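Putative streptothricin acetyltransferase (Bacillus anthracis, PDB 3PP9) probably transfers the acetyl group of acetyl coenzyme A to streptothricin-type antibiotics, as a member of the GNAT acetyltransferase family. Local coordinates at residues A129-N143 with T173-F185. Numbering follows the deposited sequence.
Sequences AKEGNMPGIMLETQN and TSDEVAIYWYLHF. With K (potassium ion), chain F; ACO (acetyl coenzyme *a), chain D.
Strands 136-142 and 178-184 are antiparallel neighbours in the central sheet of the GNAT fold, and Leu-139, Glu-140 and Thr-141 belong to the acetyl coenzyme A pocket. Reciprocal backbone hydrogen bonds join Ile-137 with Leu-183, Leu-139 with Trp-181 and Thr-141 with Ile-179. In the conformer described, one of two, Thr-141 has OG1 anti to the backbone N (chi1 -173°), 3.0 Å from a potassium ion, and CG2 3.3 Å from Trp-181 NE1, a buried nitrogen without a hydrogen-bond partner. The acetyl CH3 sits 3.5 Å from Glu-140 O. On the other face, in one of its two conformers, Glu-140 CG comes within 3.3 Å of Tyr-180 CE1, and Glu-140 OE2 is hydrogen-bonded to Tyr-167 OH. Met-138, a selenomethionine, runs alongside Tyr-182 in a Met-aromatic contact; the tyrosine hydroxyl is hydrogen-bonded to Asp-163 of the second subunit. Past one strand end, Val-177 N reaches Asn-143 OD1 at 3.0 Å from above the carbonyl plane. At the other, a Schellman motif closes helix 117-131, and the Phe-185 ring is sandwiched, Lys-130 CE centred 3.8 Å above one face and Gly-136 CA 3.5 Å from the opposite face, nearer the rim.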
ATOM      1  N   ALA A 129      -9.338  -2.859  17.426  1.00 15.95           N
ATOM      2  CA  ALA A 129      -9.451  -1.670  16.604  1.00 17.12           C
ATOM      3  C   ALA A 129     -10.306  -0.636  17.306  1.00 18.47           C
ATOM      4  O   ALA A 129      -9.932   0.531  17.420  1.00 18.76           O
ATOM      5  CB  ALA A 129     -10.070  -2.034  15.266  1.00 16.31           C
ATOM      6  N   LYS A 130     -11.456  -1.055  17.805  1.00 19.66           N
ATOM      7  CA  LYS A 130     -12.340  -0.093  18.483  1.00 21.80           C
ATOM      8  C   LYS A 130     -11.713   0.498  19.754  1.00 23.02           C
ATOM      9  O   LYS A 130     -11.846   1.709  20.028  1.00 23.76           O
ATOM     10  CB  LYS A 130     -13.696  -0.728  18.757  1.00 23.40           C
ATOM     11  CG  LYS A 130     -14.443  -1.079  17.482  1.00 25.26           C
ATOM     12  CD  LYS A 130     -15.741  -1.807  17.765  1.00 29.63           C
ATOM     13  CE  LYS A 130     -16.433  -2.249  16.485  1.00 32.02           C
ATOM     14  NZ  LYS A 130     -17.733  -2.964  16.734  1.00 35.24           N
ATOM     15  N   GLU A 131     -11.024  -0.343  20.523  1.00 22.79           N
ATOM     16  CA  GLU A 131     -10.355   0.107  21.757  1.00 24.76           C
ATOM     17  C   GLU A 131      -9.319   1.196  21.461  1.00 24.17           C
ATOM     18  O   GLU A 131      -9.081   2.092  22.294  1.00 24.69           O
ATOM     19  CB  GLU A 131      -9.718  -1.076  22.488  1.00 25.94           C
ATOM     20  CG  GLU A 131     -10.746  -1.977  23.153  1.00 30.44           C
ATOM     21  CD  GLU A 131     -10.166  -3.232  23.788  1.00 35.89           C
ATOM     22  OE1 GLU A 131      -8.960  -3.522  23.593  1.00 40.63           O
ATOM     23  OE2 GLU A 131     -10.945  -3.943  24.465  1.00 41.40           O
ATOM     24  N   GLY A 132      -8.739   1.137  20.265  1.00 22.20           N
ATOM     25  CA  GLY A 132      -7.752   2.113  19.814  1.00 21.96           C
ATOM     26  C   GLY A 132      -8.332   3.253  18.984  1.00 23.17           C
ATOM     27  O   GLY A 132      -7.583   4.008  18.365  1.00 24.15           O
ATOM     28  N   ASN A 133      -9.660   3.364  18.933  1.00 23.44           N
ATOM     29  CA  ASN A 133     -10.320   4.437  18.195  1.00 25.09           C
ATOM     30  C   ASN A 133     -10.071   4.413  16.690  1.00 24.40           C
ATOM     31  O   ASN A 133     -10.053   5.453  16.006  1.00 26.37           O
ATOM     32  CB  ASN A 133      -9.917   5.788  18.795  1.00 26.39           C
ATOM     33  CG  ASN A 133     -10.328   5.912  20.248  1.00 31.72           C
ATOM     34  OD1 ASN A 133     -11.446   5.556  20.623  1.00 37.90           O
ATOM     35  ND2 ASN A 133      -9.441   6.461  21.063  1.00 36.55           N
HETATM   36  N   MSE A 134      -9.887   3.200  16.190  1.00 21.67           N
HETATM   37  CA  MSE A 134      -9.675   2.961  14.777  1.00 21.95           C
HETATM   38  C   MSE A 134     -11.046   2.780  14.149  1.00 22.72           C
HETATM   39  O   MSE A 134     -11.872   2.031  14.664  1.00 24.15           O
HETATM   40  CB  MSE A 134      -8.799   1.737  14.613  1.00 20.20           C
HETATM   41  CG  MSE A 134      -7.369   2.014  15.038  1.00 19.84           C
HETATM   42 SE   MSE A 134      -6.242   0.419  15.060  1.00 19.44          SE
HETATM   43  CE  MSE A 134      -6.191   0.170  17.021  1.00 18.75           C
ATOM     44  N   PRO A 135     -11.285   3.436  13.011  1.00 24.33           N
ATOM     45  CA  PRO A 135     -12.602   3.381  12.387  1.00 25.23           C
ATOM     46  C   PRO A 135     -12.941   2.161  11.541  1.00 23.57           C
ATOM     47  O   PRO A 135     -14.060   2.085  11.019  1.00 25.26           O
ATOM     48  CB  PRO A 135     -12.620   4.658  11.542  1.00 26.30           C
ATOM     49  CG  PRO A 135     -11.205   4.818  11.111  1.00 27.69           C
ATOM     50  CD  PRO A 135     -10.384   4.366  12.308  1.00 26.06           C
ATOM     51  N   GLY A 136     -12.019   1.213  11.406  1.00 20.92           N
ATOM     52  CA  GLY A 136     -12.273   0.019  10.630  1.00 20.36           C
ATOM     53  C   GLY A 136     -11.051  -0.866  10.591  1.00 18.59           C
ATOM     54  O   GLY A 136     -10.059  -0.597  11.281  1.00 18.23           O
ATOM     55  N   ILE A 137     -11.142  -1.921   9.791  1.00 18.18           N
ATOM     56  CA  ILE A 137     -10.057  -2.872   9.629  1.00 18.28           C
ATOM     57  C   ILE A 137      -9.892  -3.108   8.138  1.00 16.42           C
ATOM     58  O   ILE A 137     -10.861  -3.084   7.386  1.00 17.44           O
ATOM     59  CB  ILE A 137     -10.372  -4.233  10.234  1.00 19.98           C
ATOM     60  CG1 ILE A 137     -10.803  -4.144  11.682  1.00 24.01           C
ATOM     61  CG2 ILE A 137      -9.174  -5.159  10.071  1.00 20.16           C
ATOM     62  CD1 ILE A 137     -11.184  -5.508  12.244  1.00 28.08           C
HETATM   63  N   MSE A 138      -8.666  -3.328   7.699  1.00 15.23           N
HETATM   64  CA  MSE A 138      -8.399  -3.583   6.279  1.00 15.09           C
HETATM   65  C   MSE A 138      -7.273  -4.567   6.125  1.00 14.94           C
HETATM   66  O   MSE A 138      -6.562  -4.872   7.084  1.00 13.88           O
HETATM   67  CB  MSE A 138      -7.999  -2.306   5.568  1.00 16.40           C
HETATM   68  CG  MSE A 138      -6.755  -1.704   6.167  1.00 16.32           C
HETATM   69 SE   MSE A 138      -6.158  -0.069   5.346  1.00 22.23          SE
HETATM   70  CE  MSE A 138      -5.397  -0.604   3.750  1.00 17.32           C
ATOM     71  N   LEU A 139      -7.105  -5.045   4.895  1.00 13.87           N
ATOM     72  CA  LEU A 139      -6.038  -5.989   4.599  1.00 14.25           C
ATOM     73  C   LEU A 139      -5.878  -6.125   3.099  1.00 13.63           C
ATOM     74  O   LEU A 139      -6.645  -5.561   2.329  1.00 13.42           O
ATOM     75  CB  LEU A 139      -6.324  -7.352   5.252  1.00 14.50           C
ATOM     76  CG  LEU A 139      -7.546  -8.208   4.885  1.00 16.34           C
ATOM     77  CD1 LEU A 139      -8.846  -7.604   5.297  1.00 22.06           C
ATOM     78  CD2 LEU A 139      -7.575  -8.668   3.419  1.00 17.52           C
ATOM     79  N   GLU A 140      -4.793  -6.788   2.704  0.50 13.51           N
ATOM     80  CA  GLU A 140      -4.507  -7.071   1.308  0.50 14.50           C
ATOM     81  C   GLU A 140      -4.383  -8.563   1.182  0.50 14.85           C
ATOM     82  O   GLU A 140      -3.876  -9.233   2.088  0.50 14.91           O
ATOM     83  CB  GLU A 140      -3.186  -6.444   0.848  0.50 15.88           C
ATOM     84  CG  GLU A 140      -2.791  -6.744  -0.616  0.50 17.03           C
ATOM     85  CD  GLU A 140      -2.227  -8.159  -0.890  0.50 18.76           C
ATOM     86  OE1 GLU A 140      -2.007  -8.953   0.052  0.50 22.91           O
ATOM     87  OE2 GLU A 140      -1.966  -8.459  -2.073  0.50 21.97           O
ATOM     88  N   THR A 141      -4.896  -9.078   0.078  0.50 14.07           N
ATOM     89  CA  THR A 141      -4.788 -10.485  -0.237  0.50 14.35           C
ATOM     90  C   THR A 141      -4.565 -10.519  -1.761  0.50 14.82           C
ATOM     91  O   THR A 141      -4.534  -9.466  -2.404  0.50 15.03           O
ATOM     92  CB  THR A 141      -5.981 -11.337   0.347  0.50 13.97           C
ATOM     93  OG1 THR A 141      -5.735 -12.749   0.152  0.50 15.18           O
ATOM     94  CG2 THR A 141      -7.316 -10.919  -0.238  0.50 16.43           C
ATOM     95  N   GLN A 142      -4.279 -11.701  -2.313  1.00 15.30           N
ATOM     96  CA  GLN A 142      -4.039 -11.882  -3.752  1.00 17.12           C
ATOM     97  C   GLN A 142      -5.325 -12.471  -4.325  1.00 17.07           C
ATOM     98  O   GLN A 142      -6.059 -13.181  -3.619  1.00 15.94           O
ATOM     99  CB  GLN A 142      -2.888 -12.830  -4.059  1.00 18.92           C
ATOM    100  CG  GLN A 142      -1.528 -12.334  -3.632  1.00 23.26           C
ATOM    101  CD  GLN A 142      -0.385 -13.216  -4.122  1.00 30.19           C
ATOM    102  OE1 GLN A 142      -0.470 -13.855  -5.175  1.00 34.95           O
ATOM    103  NE2 GLN A 142       0.709 -13.224  -3.372  1.00 34.88           N
ATOM    104  N   ASN A 143      -5.567 -12.216  -5.609  1.00 16.35           N
ATOM    105  CA  ASN A 143      -6.762 -12.689  -6.281  1.00 15.60           C
ATOM    106  C   ASN A 143      -6.791 -14.214  -6.426  1.00 15.65           C
ATOM    107  O   ASN A 143      -7.833 -14.761  -6.711  1.00 17.98           O
ATOM    108  CB  ASN A 143      -6.990 -12.026  -7.639  1.00 16.52           C
ATOM    109  CG  ASN A 143      -5.982 -12.442  -8.668  1.00 16.60           C
ATOM    110  OD1 ASN A 143      -4.801 -12.592  -8.363  1.00 16.20           O
ATOM    111  ND2 ASN A 143      -6.425 -12.581  -9.922  1.00 19.53           N
ATOM    112  N   THR A 173       6.470 -12.762 -14.899  1.00 42.46           N
ATOM    113  CA  THR A 173       5.800 -13.799 -15.682  1.00 43.39           C
ATOM    114  C   THR A 173       4.342 -14.000 -15.326  1.00 41.68           C
ATOM    115  O   THR A 173       3.498 -14.198 -16.206  1.00 43.20           O
ATOM    116  CB  THR A 173       6.504 -15.142 -15.497  1.00 44.73           C
ATOM    117  OG1 THR A 173       6.488 -15.499 -14.109  1.00 44.88           O
ATOM    118  CG2 THR A 173       7.931 -15.045 -15.981  1.00 46.24           C
ATOM    119  N   SER A 174       4.058 -13.989 -14.035  1.00 39.12           N
ATOM    120  CA  SER A 174       2.707 -14.192 -13.567  1.00 37.59           C
ATOM    121  C   SER A 174       1.887 -12.893 -13.550  1.00 34.91           C
ATOM    122  O   SER A 174       2.405 -11.781 -13.706  1.00 35.36           O
ATOM    123  CB  SER A 174       2.723 -14.874 -12.206  1.00 37.23           C
ATOM    124  OG  SER A 174       3.354 -16.141 -12.277  1.00 40.02           O
ATOM    125  N   ASP A 175       0.592 -13.070 -13.344  1.00 31.78           N
ATOM    126  CA  ASP A 175      -0.359 -11.999 -13.373  1.00 28.95           C
ATOM    127  C   ASP A 175      -1.183 -11.917 -12.089  1.00 26.51           C
ATOM    128  O   ASP A 175      -2.398 -11.754 -12.155  1.00 25.55           O
ATOM    129  CB  ASP A 175      -1.257 -12.226 -14.602  1.00 30.73           C
ATOM    130  CG  ASP A 175      -0.478 -12.130 -15.928  1.00 34.34           C
ATOM    131  OD1 ASP A 175       0.354 -11.201 -16.071  1.00 37.74           O
ATOM    132  OD2 ASP A 175      -0.733 -12.949 -16.829  1.00 36.62           O
ATOM    133  N   GLU A 176      -0.492 -11.974 -10.951  0.50 24.51           N
ATOM    134  CA  GLU A 176      -1.088 -11.905  -9.621  0.50 22.83           C
ATOM    135  C   GLU A 176      -1.665 -10.502  -9.405  0.50 20.10           C
ATOM    136  O   GLU A 176      -1.020  -9.527  -9.790  0.50 20.49           O
ATOM    137  CB  GLU A 176       0.016 -12.162  -8.592  0.50 23.50           C
ATOM    138  CG  GLU A 176       0.766 -13.459  -8.848  0.50 25.99           C
ATOM    139  CD  GLU A 176       1.950 -13.689  -7.924  0.50 28.60           C
ATOM    140  OE1 GLU A 176       2.320 -12.774  -7.167  0.50 30.69           O
ATOM    141  OE2 GLU A 176       2.518 -14.799  -7.967  0.50 31.81           O
ATOM    142  N   VAL A 177      -2.852 -10.397  -8.796  1.00 18.15           N
ATOM    143  CA  VAL A 177      -3.477  -9.094  -8.549  1.00 15.80           C
ATOM    144  C   VAL A 177      -3.705  -8.916  -7.056  1.00 14.22           C
ATOM    145  O   VAL A 177      -4.196  -9.824  -6.384  1.00 15.01           O
ATOM    146  CB  VAL A 177      -4.851  -8.991  -9.261  1.00 15.30           C
ATOM    147  CG1 VAL A 177      -5.498  -7.619  -9.067  1.00 17.45           C
ATOM    148  CG2 VAL A 177      -4.724  -9.310 -10.779  1.00 15.84           C
ATOM    149  N   ALA A 178      -3.316  -7.759  -6.526  1.00 13.35           N
ATOM    150  CA  ALA A 178      -3.543  -7.442  -5.118  1.00 13.20           C
ATOM    151  C   ALA A 178      -4.962  -6.919  -4.979  1.00 13.44           C
ATOM    152  O   ALA A 178      -5.416  -6.112  -5.803  1.00 14.28           O
ATOM    153  CB  ALA A 178      -2.566  -6.345  -4.655  1.00 14.15           C
ATOM    154  N   ILE A 179      -5.669  -7.382  -3.950  1.00 13.16           N
ATOM    155  CA  ILE A 179      -7.029  -6.958  -3.667  1.00 12.97           C
ATOM    156  C   ILE A 179      -7.045  -6.389  -2.249  1.00 13.39           C
ATOM    157  O   ILE A 179      -6.564  -7.026  -1.310  1.00 14.64           O
ATOM    158  CB  ILE A 179      -8.058  -8.094  -3.788  1.00 14.39           C
ATOM    159  CG1 ILE A 179      -7.985  -8.731  -5.179  1.00 15.22           C
ATOM    160  CG2 ILE A 179      -9.460  -7.558  -3.516  1.00 15.90           C
ATOM    161  CD1 ILE A 179      -8.980  -9.874  -5.393  1.00 16.34           C
ATOM    162  N   TYR A 180      -7.590  -5.192  -2.109  1.00 13.40           N
ATOM    163  CA  TYR A 180      -7.658  -4.511  -0.797  1.00 13.24           C
ATOM    164  C   TYR A 180      -9.095  -4.551  -0.245  1.00 12.70           C
ATOM    165  O   TYR A 180     -10.030  -4.086  -0.898  1.00 13.04           O
ATOM    166  CB  TYR A 180      -7.088  -3.105  -0.942  1.00 14.45           C
ATOM    167  CG  TYR A 180      -5.688  -3.189  -1.504  1.00 16.81           C
ATOM    168  CD1 TYR A 180      -4.600  -3.393  -0.684  1.00 19.14           C
ATOM    169  CD2 TYR A 180      -5.477  -3.113  -2.870  1.00 22.14           C
ATOM    170  CE1 TYR A 180      -3.308  -3.494  -1.227  1.00 19.20           C
ATOM    171  CE2 TYR A 180      -4.206  -3.207  -3.406  1.00 24.36           C
ATOM    172  CZ  TYR A 180      -3.141  -3.406  -2.590  1.00 21.97           C
ATOM    173  OH  TYR A 180      -1.893  -3.495  -3.171  1.00 24.99           O
ATOM    174  N   TRP A 181      -9.235  -5.130   0.950  1.00 12.29           N
ATOM    175  CA  TRP A 181     -10.532  -5.346   1.595  1.00 13.19           C
ATOM    176  C   TRP A 181     -10.658  -4.469   2.810  1.00 13.33           C
ATOM    177  O   TRP A 181      -9.688  -4.296   3.543  1.00 14.02           O
ATOM    178  CB  TRP A 181     -10.671  -6.807   2.023  1.00 13.24           C
ATOM    179  CG  TRP A 181     -10.736  -7.814   0.909  1.00 13.69           C
ATOM    180  CD1 TRP A 181      -9.682  -8.406   0.278  1.00 16.58           C
ATOM    181  CD2 TRP A 181     -11.920  -8.387   0.346  1.00 15.98           C
ATOM    182  NE1 TRP A 181     -10.143  -9.307  -0.659  1.00 17.62           N
ATOM    183  CE2 TRP A 181     -11.511  -9.318  -0.632  1.00 17.19           C
ATOM    184  CE3 TRP A 181     -13.286  -8.202   0.569  1.00 16.01           C
ATOM    185  CZ2 TRP A 181     -12.430 -10.042  -1.394  1.00 17.60           C
ATOM    186  CZ3 TRP A 181     -14.188  -8.925  -0.167  1.00 17.37           C
ATOM    187  CH2 TRP A 181     -13.754  -9.842  -1.150  1.00 17.84           C
ATOM    188  N   TYR A 182     -11.875  -3.969   3.021  1.00 13.54           N
ATOM    189  CA  TYR A 182     -12.190  -3.040   4.089  1.00 15.04           C
ATOM    190  C   TYR A 182     -13.459  -3.357   4.844  1.00 16.29           C
ATOM    191  O   TYR A 182     -14.455  -3.728   4.246  1.00 16.61           O
ATOM    192  CB  TYR A 182     -12.404  -1.641   3.460  1.00 14.83           C
ATOM    193  CG  TYR A 182     -11.150  -1.112   2.806  1.00 13.69           C
ATOM    194  CD1 TYR A 182     -10.269  -0.296   3.497  1.00 16.17           C
ATOM    195  CD2 TYR A 182     -10.810  -1.480   1.512  1.00 13.98           C
ATOM    196  CE1 TYR A 182      -9.080   0.140   2.908  1.00 15.44           C
ATOM    197  CE2 TYR A 182      -9.622  -1.044   0.927  1.00 13.90           C
ATOM    198  CZ  TYR A 182      -8.788  -0.207   1.617  1.00 17.59           C
ATOM    199  OH  TYR A 182      -7.597   0.176   1.026  1.00 18.69           O
ATOM    200  N   LEU A 183     -13.412  -3.171   6.156  1.00 18.19           N
ATOM    201  CA  LEU A 183     -14.592  -3.336   7.016  1.00 19.38           C
ATOM    202  C   LEU A 183     -14.655  -2.060   7.831  1.00 21.31           C
ATOM    203  O   LEU A 183     -13.818  -1.851   8.698  1.00 20.01           O
ATOM    204  CB  LEU A 183     -14.484  -4.524   7.951  1.00 21.23           C
ATOM    205  CG  LEU A 183     -15.673  -4.789   8.886  1.00 23.74           C
ATOM    206  CD1 LEU A 183     -16.900  -5.123   8.093  1.00 26.69           C
ATOM    207  CD2 LEU A 183     -15.349  -5.938   9.811  1.00 26.64           C
ATOM    208  N   HIS A 184     -15.639  -1.212   7.543  1.00 23.12           N
ATOM    209  CA  HIS A 184     -15.820   0.053   8.263  1.00 25.42           C
ATOM    210  C   HIS A 184     -16.824  -0.114   9.388  1.00 26.44           C
ATOM    211  O   HIS A 184     -17.842  -0.769   9.218  1.00 27.02           O
ATOM    212  CB  HIS A 184     -16.297   1.165   7.317  1.00 27.51           C
ATOM    213  CG  HIS A 184     -16.511   2.482   7.996  1.00 31.91           C
ATOM    214  ND1 HIS A 184     -17.766   2.993   8.258  1.00 38.80           N
ATOM    215  CD2 HIS A 184     -15.629   3.372   8.509  1.00 37.11           C
ATOM    216  CE1 HIS A 184     -17.645   4.155   8.879  1.00 40.17           C
ATOM    217  NE2 HIS A 184     -16.357   4.404   9.048  1.00 39.01           N
ATOM    218  N   PHE A 185     -16.538   0.474  10.542  1.00 27.07           N
ATOM    219  CA  PHE A 185     -17.456   0.360  11.657  1.00 28.69           C
ATOM    220  C   PHE A 185     -18.501   1.474  11.600  1.00 31.39           C
ATOM    221  O   PHE A 185     -18.167   2.625  11.308  1.00 33.91           O
ATOM    222  CB  PHE A 185     -16.719   0.412  12.985  1.00 29.18           C
ATOM    223  CG  PHE A 185     -15.537  -0.519  13.068  1.00 26.30           C
ATOM    224  CD1 PHE A 185     -15.625  -1.832  12.633  1.00 25.77           C
ATOM    225  CD2 PHE A 185     -14.379  -0.111  13.694  1.00 25.21           C
ATOM    226  CE1 PHE A 185     -14.545  -2.681  12.753  1.00 25.72           C
ATOM    227  CE2 PHE A 185     -13.316  -0.959  13.832  1.00 25.09           C
ATOM    228  CZ  PHE A 185     -13.398  -2.233  13.372  1.00 22.83           C
TER
HETATM  229  K     K F 187      -3.078 -14.019  -0.132  1.00 26.40           K
HETATM  230  N1A ACO D 185     -14.409 -20.984   0.979  1.00 29.02           N
HETATM  231  C2A ACO D 185     -15.590 -20.372   1.187  1.00 28.70           C
HETATM  232  N3A ACO D 185     -15.951 -19.859   2.373  1.00 30.20           N
HETATM  233  C4A ACO D 185     -15.105 -19.945   3.432  1.00 29.28           C
HETATM  234  C5A ACO D 185     -13.813 -20.616   3.272  1.00 27.75           C
HETATM  235  C6A ACO D 185     -13.494 -21.160   1.955  1.00 26.25           C
HETATM  236  N6A ACO D 185     -12.313 -21.783   1.770  1.00 27.51           N
HETATM  237  N7A ACO D 185     -13.187 -20.578   4.454  1.00 28.73           N
HETATM  238  C8A ACO D 185     -14.010 -19.936   5.315  1.00 29.44           C
HETATM  239  N9A ACO D 185     -15.145 -19.554   4.700  1.00 30.82           N
HETATM  240  C1B ACO D 185     -16.310 -18.888   5.305  1.00 32.60           C
HETATM  241  C2B ACO D 185     -17.001 -19.920   6.197  1.00 32.87           C
HETATM  242  O2B ACO D 185     -17.924 -20.788   5.524  1.00 34.62           O
HETATM  243  C3B ACO D 185     -17.672 -19.068   7.240  1.00 33.63           C
HETATM  244  O3B ACO D 185     -18.938 -18.650   6.749  1.00 39.84           O
HETATM  245  P3B ACO D 185     -20.256 -18.594   7.666  1.00 45.17           P
HETATM  246  O7A ACO D 185     -19.929 -17.578   8.740  1.00 46.89           O
HETATM  247  O8A ACO D 185     -20.392 -20.011   8.161  1.00 46.64           O
HETATM  248  O9A ACO D 185     -21.304 -18.148   6.667  1.00 46.64           O
HETATM  249  C4B ACO D 185     -16.753 -17.869   7.367  1.00 29.78           C
HETATM  250  O4B ACO D 185     -15.981 -17.797   6.158  1.00 29.58           O
HETATM  251  C5B ACO D 185     -15.843 -17.996   8.583  1.00 26.71           C
HETATM  252  O5B ACO D 185     -14.927 -19.068   8.348  1.00 19.05           O
HETATM  253  P1A ACO D 185     -14.012 -19.641   9.533  1.00 17.15           P
HETATM  254  O1A ACO D 185     -14.310 -21.109   9.730  1.00 18.24           O
HETATM  255  O2A ACO D 185     -14.150 -18.698  10.692  1.00 18.36           O
HETATM  256  O3A ACO D 185     -12.557 -19.466   8.846  1.00 16.50           O
HETATM  257  P2A ACO D 185     -11.230 -20.283   9.191  1.00 16.49           P
HETATM  258  O4A ACO D 185     -11.195 -21.407   8.197  1.00 15.80           O
HETATM  259  O5A ACO D 185     -11.100 -20.597  10.657  1.00 16.83           O
HETATM  260  O6A ACO D 185     -10.065 -19.210   8.873  1.00 15.39           O
HETATM  261  CBP ACO D 185      -8.551 -18.388   7.197  1.00 13.83           C
HETATM  262  CCP ACO D 185     -10.003 -18.518   7.636  1.00 16.22           C
HETATM  263  CDP ACO D 185      -8.494 -17.527   5.943  1.00 16.43           C
HETATM  264  CEP ACO D 185      -7.740 -17.738   8.316  1.00 15.99           C
HETATM  265  CAP ACO D 185      -7.966 -19.776   6.906  1.00 14.88           C
HETATM  266  OAP ACO D 185      -8.577 -20.308   5.699  1.00 18.77           O
HETATM  267  C9P ACO D 185      -6.481 -19.781   6.680  1.00 14.07           C
HETATM  268  O9P ACO D 185      -5.705 -19.753   7.603  1.00 13.62           O
HETATM  269  N8P ACO D 185      -6.021 -19.830   5.423  1.00 15.01           N
HETATM  270  C7P ACO D 185      -4.594 -19.900   5.095  1.00 17.19           C
HETATM  271  C6P ACO D 185      -3.836 -18.639   5.416  1.00 15.87           C
HETATM  272  C5P ACO D 185      -4.466 -17.489   4.682  1.00 17.41           C
HETATM  273  O5P ACO D 185      -4.842 -17.597   3.529  1.00 17.15           O
HETATM  274  N4P ACO D 185      -4.595 -16.362   5.347  1.00 16.28           N
HETATM  275  C3P ACO D 185      -5.170 -15.153   4.788  1.00 17.01           C
HETATM  276  C2P ACO D 185      -4.071 -14.488   3.960  1.00 19.97           C
HETATM  277  S1P ACO D 185      -4.406 -12.763   3.671  1.00 20.00           S
HETATM  278  C   ACO D 185      -3.964 -12.053   5.139  1.00 20.28           C
HETATM  279  O   ACO D 185      -3.568 -12.737   6.059  1.00 19.33           O
HETATM  280  CH3 ACO D 185      -4.085 -10.575   5.286  1.00 19.76           C
HETATM  281  O   HOH W   1      -1.409 -11.604  -0.377  1.00 31.20           O
HETATM  282  O   HOH W   2      -4.514 -13.204 -12.052  1.00 19.39           O
HETATM  283  O   HOH W   3      -2.119 -16.081  -2.559  1.00 18.87           O